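Long-range contact in D-alanyl transferase DltD (Enterococcus faecium TX0133A04, PDB 6PFX), which probably acts in the D-alanylation of lipoteichoic acid, transferring D-alanine during cell wall biogenesis at the membrane of a Gram-positive bacterium: residues Q281-I293 and I361-Y375. Residues are numbered along the deposited sequence; the frame is centred on the assembly and turned at random.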
ATOM      1  N   GLN A 281      -6.122   4.474 -11.629  1.00 10.68           N
ATOM      2  CA  GLN A 281      -6.115   3.115 -12.152  1.00 11.53           C
ATOM      3  C   GLN A 281      -7.196   2.255 -11.508  1.00 10.93           C
ATOM      4  O   GLN A 281      -7.826   1.445 -12.190  1.00 12.74           O
ATOM      5  CB  GLN A 281      -4.726   2.501 -11.994  1.00 12.71           C
ATOM      6  CG  GLN A 281      -4.529   1.177 -12.713  1.00 15.41           C
ATOM      7  CD  GLN A 281      -4.534   1.307 -14.231  1.00 14.66           C
ATOM      8  OE1 GLN A 281      -4.425   2.399 -14.772  1.00 18.39           O
ATOM      9  NE2 GLN A 281      -4.668   0.182 -14.920  1.00 21.90           N
ATOM     10  N   LEU A 282      -7.431   2.411 -10.202  1.00 10.34           N
ATOM     11  CA  LEU A 282      -8.496   1.661  -9.547  1.00 12.42           C
ATOM     12  C   LEU A 282      -9.832   1.991 -10.182  1.00 12.73           C
ATOM     13  O   LEU A 282     -10.646   1.100 -10.446  1.00 11.81           O
ATOM     14  CB  LEU A 282      -8.516   1.978  -8.055  1.00 13.12           C
ATOM     15  CG  LEU A 282      -7.331   1.387  -7.309  1.00 10.88           C
ATOM     16  CD1 LEU A 282      -7.255   2.066  -5.940  1.00 12.33           C
ATOM     17  CD2 LEU A 282      -7.451  -0.075  -7.098  1.00 11.48           C
ATOM     18  N   ALA A 283     -10.045   3.261 -10.509  1.00 12.46           N
ATOM     19  CA  ALA A 283     -11.315   3.657 -11.099  1.00 11.95           C
ATOM     20  C   ALA A 283     -11.439   3.112 -12.515  1.00 15.55           C
ATOM     21  O   ALA A 283     -12.495   2.592 -12.898  1.00 16.14           O
ATOM     22  CB  ALA A 283     -11.441   5.182 -11.062  1.00 14.24           C
ATOM     23  N   LYS A 284     -10.359   3.187 -13.298  1.00 13.79           N
ATOM     24  CA  LYS A 284     -10.415   2.711 -14.682  1.00 14.26           C
ATOM     25  C   LYS A 284     -10.655   1.210 -14.747  1.00 16.34           C
ATOM     26  O   LYS A 284     -11.311   0.731 -15.680  1.00 17.46           O
ATOM     27  CB  LYS A 284      -9.152   3.133 -15.436  1.00 18.54           C
ATOM     28  CG  LYS A 284      -9.148   4.639 -15.716  1.00 23.80           C
ATOM     29  CD  LYS A 284      -7.853   5.164 -16.325  1.00 25.78           C
ATOM     30  CE  LYS A 284      -7.898   6.686 -16.520  1.00 28.28           C
ATOM     31  NZ  LYS A 284      -6.544   7.244 -16.842  1.00 34.30           N
ATOM     32  N   ASN A 285     -10.165   0.464 -13.758  1.00 15.03           N
ATOM     33  CA  ASN A 285     -10.389  -0.969 -13.665  1.00 16.57           C
ATOM     34  C   ASN A 285     -11.728  -1.345 -13.044  1.00 12.03           C
ATOM     35  O   ASN A 285     -12.032  -2.542 -12.935  1.00 13.97           O
ATOM     36  CB  ASN A 285      -9.341  -1.602 -12.750  1.00 15.79           C
ATOM     37  CG  ASN A 285      -8.013  -1.757 -13.395  1.00 17.77           C
ATOM     38  OD1 ASN A 285      -7.893  -1.787 -14.618  1.00 25.65           O
ATOM     39  ND2 ASN A 285      -6.989  -1.907 -12.565  1.00 24.71           N
ATOM     40  N   HIS A 286     -12.513  -0.374 -12.591  1.00 13.08           N
ATOM     41  CA  HIS A 286     -13.754  -0.649 -11.864  1.00 13.28           C
ATOM     42  C   HIS A 286     -13.511  -1.543 -10.645  1.00 11.82           C
ATOM     43  O   HIS A 286     -14.303  -2.439 -10.331  1.00 15.86           O
ATOM     44  CB  HIS A 286     -14.830  -1.198 -12.806  1.00 16.01           C
ATOM     45  CG  HIS A 286     -15.062  -0.326 -14.006  1.00 23.54           C
ATOM     46  ND1 HIS A 286     -15.675   0.907 -13.921  1.00 33.86           N
ATOM     47  CD2 HIS A 286     -14.733  -0.491 -15.309  1.00 31.47           C
ATOM     48  CE1 HIS A 286     -15.725   1.457 -15.122  1.00 29.18           C
ATOM     49  NE2 HIS A 286     -15.160   0.629 -15.983  1.00 34.72           N
ATOM     50  N   ASN A 287     -12.411  -1.290  -9.940  1.00 13.48           N
ATOM     51  CA  ASN A 287     -12.143  -2.002  -8.705  1.00 13.67           C
ATOM     52  C   ASN A 287     -13.033  -1.450  -7.600  1.00 11.78           C
ATOM     53  O   ASN A 287     -13.218  -0.239  -7.483  1.00 17.59           O
ATOM     54  CB  ASN A 287     -10.696  -1.795  -8.265  1.00 13.74           C
ATOM     55  CG  ASN A 287      -9.704  -2.468  -9.170  1.00 13.12           C
ATOM     56  OD1 ASN A 287      -8.793  -1.833  -9.688  1.00 13.00           O
ATOM     57  ND2 ASN A 287      -9.886  -3.758  -9.388  1.00 14.28           N
ATOM     58  N   GLU A 288     -13.561  -2.334  -6.767  1.00 10.98           N
ATOM     59  CA  GLU A 288     -14.132  -1.930  -5.492  1.00 12.56           C
ATOM     60  C   GLU A 288     -13.019  -2.051  -4.462  1.00 11.44           C
ATOM     61  O   GLU A 288     -12.288  -3.047  -4.452  1.00 12.20           O
ATOM     62  CB  GLU A 288     -15.304  -2.822  -5.111  1.00 15.97           C
ATOM     63  CG  GLU A 288     -16.537  -2.630  -6.016  1.00 14.41           C
ATOM     64  CD  GLU A 288     -17.306  -1.334  -5.741  1.00 18.46           C
ATOM     65  OE1 GLU A 288     -17.046  -0.649  -4.729  1.00 13.89           O
ATOM     66  OE2 GLU A 288     -18.193  -0.988  -6.553  1.00 22.27           O
ATOM     67  N   VAL A 289     -12.854  -1.030  -3.632  1.00  9.75           N
ATOM     68  CA  VAL A 289     -11.686  -0.942  -2.767  1.00  9.22           C
ATOM     69  C   VAL A 289     -12.126  -0.661  -1.340  1.00  9.50           C
ATOM     70  O   VAL A 289     -13.035   0.144  -1.107  1.00 10.24           O
ATOM     71  CB  VAL A 289     -10.710   0.174  -3.221  1.00  9.59           C
ATOM     72  CG1 VAL A 289      -9.359   0.055  -2.506  1.00 11.12           C
ATOM     73  CG2 VAL A 289     -10.518   0.194  -4.719  1.00 14.86           C
ATOM     74  N   LEU A 290     -11.466  -1.322  -0.386  1.00 10.04           N
ATOM     75  CA  LEU A 290     -11.492  -0.949   1.024  1.00  8.03           C
ATOM     76  C   LEU A 290     -10.145  -0.317   1.368  1.00 10.90           C
ATOM     77  O   LEU A 290      -9.100  -0.975   1.271  1.00  8.41           O
ATOM     78  CB  LEU A 290     -11.754  -2.158   1.929  1.00  9.40           C
ATOM     79  CG  LEU A 290     -11.580  -1.939   3.442  1.00  8.44           C
ATOM     80  CD1 LEU A 290     -12.593  -0.935   4.009  1.00 10.22           C
ATOM     81  CD2 LEU A 290     -11.658  -3.270   4.222  1.00 13.61           C
ATOM     82  N   PHE A 291     -10.169   0.960   1.743  1.00  9.70           N
ATOM     83  CA  PHE A 291      -8.984   1.663   2.215  1.00  9.58           C
ATOM     84  C   PHE A 291      -8.955   1.614   3.737  1.00 10.62           C
ATOM     85  O   PHE A 291      -9.996   1.738   4.385  1.00 14.33           O
ATOM     86  CB  PHE A 291      -8.978   3.125   1.751  1.00  9.61           C
ATOM     87  CG  PHE A 291      -8.871   3.281   0.255  1.00  9.68           C
ATOM     88  CD1 PHE A 291      -7.633   3.281  -0.362  1.00 11.26           C
ATOM     89  CD2 PHE A 291     -10.006   3.425  -0.530  1.00 12.36           C
ATOM     90  CE1 PHE A 291      -7.517   3.416  -1.744  1.00 10.94           C
ATOM     91  CE2 PHE A 291      -9.902   3.555  -1.922  1.00 14.91           C
ATOM     92  CZ  PHE A 291      -8.654   3.558  -2.521  1.00 10.71           C
ATOM     93  N   ILE A 292      -7.763   1.401   4.294  1.00 10.10           N
ATOM     94  CA  ILE A 292      -7.534   1.345   5.741  1.00  9.30           C
ATOM     95  C   ILE A 292      -6.496   2.403   6.091  1.00  9.14           C
ATOM     96  O   ILE A 292      -5.423   2.448   5.476  1.00 10.97           O
ATOM     97  CB  ILE A 292      -7.073  -0.066   6.179  1.00 10.30           C
ATOM     98  CG1 ILE A 292      -8.128  -1.094   5.750  1.00 13.05           C
ATOM     99  CG2 ILE A 292      -6.779  -0.108   7.693  1.00 13.75           C
ATOM    100  CD1 ILE A 292      -7.717  -2.552   5.873  1.00 15.60           C
ATOM    101  N   ILE A 293      -6.812   3.237   7.087  1.00 10.84           N
ATOM    102  CA  ILE A 293      -5.922   4.293   7.560  1.00  8.32           C
ATOM    103  C   ILE A 293      -5.571   3.979   9.007  1.00  9.26           C
ATOM    104  O   ILE A 293      -6.439   4.089   9.887  1.00 13.87           O
ATOM    105  CB  ILE A 293      -6.591   5.669   7.519  1.00  9.17           C
ATOM    106  CG1 ILE A 293      -7.171   5.949   6.136  1.00 14.67           C
ATOM    107  CG2 ILE A 293      -5.541   6.719   7.844  1.00 13.36           C
ATOM    108  CD1 ILE A 293      -7.939   7.262   6.009  1.00 14.75           C
ATOM    109  N   ILE A 361     -12.777  -5.949   6.517  1.00 11.42           N
ATOM    110  CA  ILE A 361     -12.305  -6.763   5.399  1.00 11.56           C
ATOM    111  C   ILE A 361     -13.247  -7.934   5.155  1.00 11.59           C
ATOM    112  O   ILE A 361     -13.618  -8.226   4.012  1.00 11.37           O
ATOM    113  CB  ILE A 361     -10.872  -7.277   5.652  1.00 10.28           C
ATOM    114  CG1 ILE A 361      -9.856  -6.136   5.592  1.00 13.16           C
ATOM    115  CG2 ILE A 361     -10.538  -8.440   4.689  1.00 13.40           C
ATOM    116  CD1 ILE A 361      -8.509  -6.510   6.247  1.00 13.55           C
ATOM    117  N   ARG A 362     -13.612  -8.648   6.224  1.00 10.25           N
ATOM    118  CA  ARG A 362     -14.393  -9.872   6.088  1.00 11.67           C
ATOM    119  C   ARG A 362     -15.740  -9.630   5.428  1.00 10.12           C
ATOM    120  O   ARG A 362     -16.024 -10.287   4.409  1.00 12.82           O
ATOM    121  CB  ARG A 362     -14.545 -10.560   7.459  1.00 13.28           C
ATOM    122  CG  ARG A 362     -15.201 -11.952   7.412  1.00 17.14           C
ATOM    123  CD  ARG A 362     -15.652 -12.419   8.799  1.00 20.36           C
ATOM    124  NE  ARG A 362     -16.572 -11.457   9.397  1.00 23.38           N
ATOM    125  CZ  ARG A 362     -17.824 -11.254   8.992  1.00 31.67           C
ATOM    126  NH1 ARG A 362     -18.328 -11.953   7.980  1.00 34.39           N
ATOM    127  NH2 ARG A 362     -18.573 -10.348   9.605  1.00 34.47           N
ATOM    128  N   PRO A 363     -16.600  -8.725   5.896  1.00  9.53           N
ATOM    129  CA  PRO A 363     -17.894  -8.571   5.213  1.00 12.29           C
ATOM    130  C   PRO A 363     -17.775  -8.047   3.784  1.00 12.81           C
ATOM    131  O   PRO A 363     -18.621  -8.375   2.939  1.00 13.57           O
ATOM    132  CB  PRO A 363     -18.668  -7.621   6.129  1.00 13.07           C
ATOM    133  CG  PRO A 363     -17.594  -6.840   6.838  1.00 13.50           C
ATOM    134  CD  PRO A 363     -16.478  -7.824   7.059  1.00 12.60           C
ATOM    135  N   PHE A 364     -16.733  -7.264   3.484  1.00 10.54           N
ATOM    136  CA  PHE A 364     -16.478  -6.806   2.119  1.00 12.48           C
ATOM    137  C   PHE A 364     -16.168  -7.981   1.205  1.00 12.17           C
ATOM    138  O   PHE A 364     -16.857  -8.208   0.208  1.00 13.36           O
ATOM    139  CB  PHE A 364     -15.303  -5.818   2.147  1.00  9.30           C
ATOM    140  CG  PHE A 364     -14.847  -5.311   0.793  1.00 10.77           C
ATOM    141  CD1 PHE A 364     -15.748  -4.854  -0.152  1.00 11.17           C
ATOM    142  CD2 PHE A 364     -13.492  -5.252   0.498  1.00 10.39           C
ATOM    143  CE1 PHE A 364     -15.303  -4.364  -1.401  1.00  9.59           C
ATOM    144  CE2 PHE A 364     -13.040  -4.746  -0.702  1.00 10.74           C
ATOM    145  CZ  PHE A 364     -13.951  -4.318  -1.673  1.00 11.46           C
ATOM    146  N   LEU A 365     -15.124  -8.742   1.537  1.00  9.59           N
ATOM    147  CA  LEU A 365     -14.658  -9.810   0.662  1.00 10.71           C
ATOM    148  C   LEU A 365     -15.610 -11.011   0.651  1.00 13.80           C
ATOM    149  O   LEU A 365     -15.664 -11.739  -0.348  1.00 19.62           O
ATOM    150  CB  LEU A 365     -13.234 -10.226   1.058  1.00 11.76           C
ATOM    151  CG  LEU A 365     -12.154  -9.142   0.940  1.00 11.42           C
ATOM    152  CD1 LEU A 365     -10.744  -9.701   1.205  1.00 11.44           C
ATOM    153  CD2 LEU A 365     -12.199  -8.507  -0.440  1.00 12.37           C
ATOM    154  N   GLU A 366     -16.358 -11.249   1.733  1.00 11.29           N
ATOM    155  CA  GLU A 366     -17.333 -12.345   1.773  1.00 11.13           C
ATOM    156  C   GLU A 366     -18.726 -11.921   1.315  1.00 18.17           C
ATOM    157  O   GLU A 366     -19.639 -12.756   1.290  1.00 16.90           O
ATOM    158  CB  GLU A 366     -17.420 -12.954   3.180  1.00 14.27           C
ATOM    159  CG  GLU A 366     -16.112 -13.588   3.640  1.00 17.70           C
ATOM    160  CD  GLU A 366     -16.274 -14.487   4.864  1.00 32.37           C
ATOM    161  OE1 GLU A 366     -15.534 -15.491   4.970  1.00 39.04           O
ATOM    162  OE2 GLU A 366     -17.149 -14.198   5.711  1.00 32.49           O
ATOM    163  N   GLU A 367     -18.901 -10.643   0.964  1.00 15.14           N
ATOM    164  CA  GLU A 367     -20.161 -10.112   0.434  1.00 15.56           C
ATOM    165  C   GLU A 367     -21.349 -10.310   1.381  1.00 14.12           C
ATOM    166  O   GLU A 367     -22.471 -10.575   0.953  1.00 16.82           O
ATOM    167  CB  GLU A 367     -20.416 -10.623  -0.992  1.00 17.42           C
ATOM    168  CG  GLU A 367     -19.266 -10.252  -1.939  1.00 15.91           C
ATOM    169  CD  GLU A 367     -19.646 -10.291  -3.412  1.00 37.37           C
ATOM    170  OE1 GLU A 367     -20.849 -10.191  -3.736  1.00 40.36           O
ATOM    171  OE2 GLU A 367     -18.730 -10.418  -4.252  1.00 50.16           O
ATOM    172  N   ASN A 368     -21.126 -10.117   2.684  1.00 11.82           N
ATOM    173  CA  ASN A 368     -22.260 -10.058   3.601  1.00 13.60           C
ATOM    174  C   ASN A 368     -23.204  -8.937   3.199  1.00 14.96           C
ATOM    175  O   ASN A 368     -24.431  -9.083   3.271  1.00 16.19           O
ATOM    176  CB  ASN A 368     -21.771  -9.845   5.031  1.00 15.94           C
ATOM    177  CG  ASN A 368     -21.081 -11.055   5.585  1.00 20.21           C
ATOM    178  OD1 ASN A 368     -19.962 -11.376   5.197  1.00 22.57           O
ATOM    179  ND2 ASN A 368     -21.748 -11.744   6.500  1.00 31.17           N
ATOM    180  N   HIS A 369     -22.635  -7.801   2.803  1.00 15.34           N
ATOM    181  CA  HIS A 369     -23.346  -6.676   2.219  1.00 17.42           C
ATOM    182  C   HIS A 369     -22.527  -6.236   1.016  1.00 17.05           C
ATOM    183  O   HIS A 369     -21.318  -6.478   0.945  1.00 17.10           O
ATOM    184  CB  HIS A 369     -23.474  -5.509   3.200  1.00 20.10           C
ATOM    185  CG  HIS A 369     -24.124  -5.884   4.492  1.00 27.28           C
ATOM    186  ND1 HIS A 369     -25.466  -6.177   4.591  1.00 31.95           N
ATOM    187  CD2 HIS A 369     -23.612  -6.027   5.737  1.00 33.42           C
ATOM    188  CE1 HIS A 369     -25.755  -6.483   5.844  1.00 35.80           C
ATOM    189  NE2 HIS A 369     -24.647  -6.400   6.558  1.00 34.53           N
ATOM    190  N   ILE A 370     -23.203  -5.601   0.056  1.00 13.63           N
ATOM    191  CA  ILE A 370     -22.602  -5.165  -1.201  1.00 14.34           C
ATOM    192  C   ILE A 370     -23.025  -3.722  -1.441  1.00 18.69           C
ATOM    193  O   ILE A 370     -24.212  -3.395  -1.339  1.00 20.59           O
ATOM    194  CB  ILE A 370     -23.054  -6.057  -2.380  1.00 12.36           C
ATOM    195  CG1 ILE A 370     -22.568  -7.494  -2.196  1.00 12.63           C
ATOM    196  CG2 ILE A 370     -22.580  -5.481  -3.715  1.00 15.52           C
ATOM    197  CD1 ILE A 370     -23.114  -8.459  -3.261  1.00 14.87           C
ATOM    198  N   THR A 371     -22.061  -2.855  -1.730  1.00 15.36           N
ATOM    199  CA  THR A 371     -22.374  -1.526  -2.231  1.00 14.09           C
ATOM    200  C   THR A 371     -21.614  -1.309  -3.532  1.00 14.07           C
ATOM    201  O   THR A 371     -20.549  -1.898  -3.756  1.00 18.16           O
ATOM    202  CB  THR A 371     -22.011  -0.412  -1.250  1.00 20.91           C
ATOM    203  OG1 THR A 371     -20.603  -0.449  -1.019  1.00 23.79           O
ATOM    204  CG2 THR A 371     -22.758  -0.566   0.067  1.00 22.66           C
ATOM    205  N   ALA A 372     -22.170  -0.454  -4.382  1.00 14.37           N
ATOM    206  CA  ALA A 372     -21.617  -0.167  -5.694  1.00 14.73           C
ATOM    207  C   ALA A 372     -20.976   1.210  -5.703  1.00 16.55           C
ATOM    208  O   ALA A 372     -21.613   2.202  -5.337  1.00 22.61           O
ATOM    209  CB  ALA A 372     -22.718  -0.204  -6.756  1.00 15.55           C
ATOM    210  N   SER A 373     -19.733   1.269  -6.146  1.00 14.23           N
ATOM    211  CA  SER A 373     -19.020   2.529  -6.253  1.00 13.99           C
ATOM    212  C   SER A 373     -19.071   3.003  -7.698  1.00 17.76           C
ATOM    213  O   SER A 373     -18.917   2.208  -8.630  1.00 22.56           O
ATOM    214  CB  SER A 373     -17.560   2.353  -5.839  1.00 15.21           C
ATOM    215  OG  SER A 373     -17.430   1.903  -4.504  1.00 15.61           O
ATOM    216  N   LYS A 374     -19.302   4.298  -7.878  1.00 17.12           N
ATOM    217  CA  LYS A 374     -19.233   4.937  -9.186  1.00 18.29           C
ATOM    218  C   LYS A 374     -18.288   6.120  -9.060  1.00 14.11           C
ATOM    219  O   LYS A 374     -18.469   6.979  -8.186  1.00 19.75           O
ATOM    220  CB  LYS A 374     -20.608   5.399  -9.655  1.00 18.55           C
ATOM    221  CG  LYS A 374     -21.597   4.274  -9.879  1.00 24.57           C
ATOM    222  CD  LYS A 374     -21.134   3.319 -10.961  1.00 26.84           C
ATOM    223  CE  LYS A 374     -22.099   2.158 -11.098  1.00 31.19           C
ATOM    224  NZ  LYS A 374     -21.643   1.228 -12.168  1.00 35.98           N
ATOM    225  N   TYR A 375     -17.276   6.152  -9.908  1.00 12.83           N
ATOM    226  CA  TYR A 375     -16.168   7.070  -9.720  1.00 11.24           C
ATOM    227  C   TYR A 375     -16.284   8.293 -10.609  1.00 15.56           C
ATOM    228  O   TYR A 375     -16.750   8.218 -11.753  1.00 16.40           O
ATOM    229  CB  TYR A 375     -14.835   6.361  -9.955  1.00 12.74           C
ATOM    230  CG  TYR A 375     -14.655   5.173  -9.039  1.00 12.32           C
ATOM    231  CD1 TYR A 375     -14.662   5.352  -7.663  1.00 11.99           C
ATOM    232  CD2 TYR A 375     -14.484   3.880  -9.533  1.00 15.18           C
ATOM    233  CE1 TYR A 375     -14.506   4.289  -6.800  1.00 13.84           C
ATOM    234  CE2 TYR A 375     -14.322   2.807  -8.675  1.00 10.24           C
ATOM    235  CZ  TYR A 375     -14.339   3.019  -7.312  1.00 11.90           C
ATOM    236  OH  TYR A 375     -14.166   1.985  -6.444  1.00 13.52           O
TER
HETATM  237  O   HOH W   1     -17.022   1.422 -10.811  1.00 30.07           O
HETATM  238  O   HOH W   2     -14.406   1.604  -3.733  1.00 12.23           O
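Phe364 lies against the start of strand 288-293, its CZ edge aimed nearly in plane at the carbonyl oxygen of Glu288, with CZ 3.5 Å from that O. The ring reaches there because CG stands anti to the backbone N (chi1 176°); CE1 and CZ lie by Glu288 CB, and CD2 and CE2 by Leu290 CB. Deeper along the strand aliphatic side chains meet: Leu290 CD2 touches Ile361 CG1 at 3.7 Å, the two side chains crossing at about a right angle, and Ile292 CD1 meets the tip of Ile361 more loosely.

The other half is mixed, polar and tightly bonded. A bend at chi2 (-75°) turns the Glu288 carboxylate to Ser373, which grips both oxygens: OG donates to OE1 at 2.6 Å and N to OE2 at 2.8 Å, each from the syn side. Arg329 forms a salt bridge with OE1, which probably helps keep the carboxylate ionised. Tyr375 packs its CD2 side on Ala283 and donates from OH to Asn287 O at 2.6 Å, in the carbonyl plane. Water 2 ties that hydroxyl to Ser373 OG and Val289 N. The solvent side is looser: exposed Thr371 and Ala372 merely skirt the glutamate, and water 1, bound by Ser373 O, reaches His286 ND1 only weakly.

Strand 288-293 and the helix end 361-365 run almost antiparallel (176°), their axes 9.9 Å apart at closest approach, the layering of a helix on a parallel sheet in an alpha/beta fold consistent with the SGNH hydrolase clan.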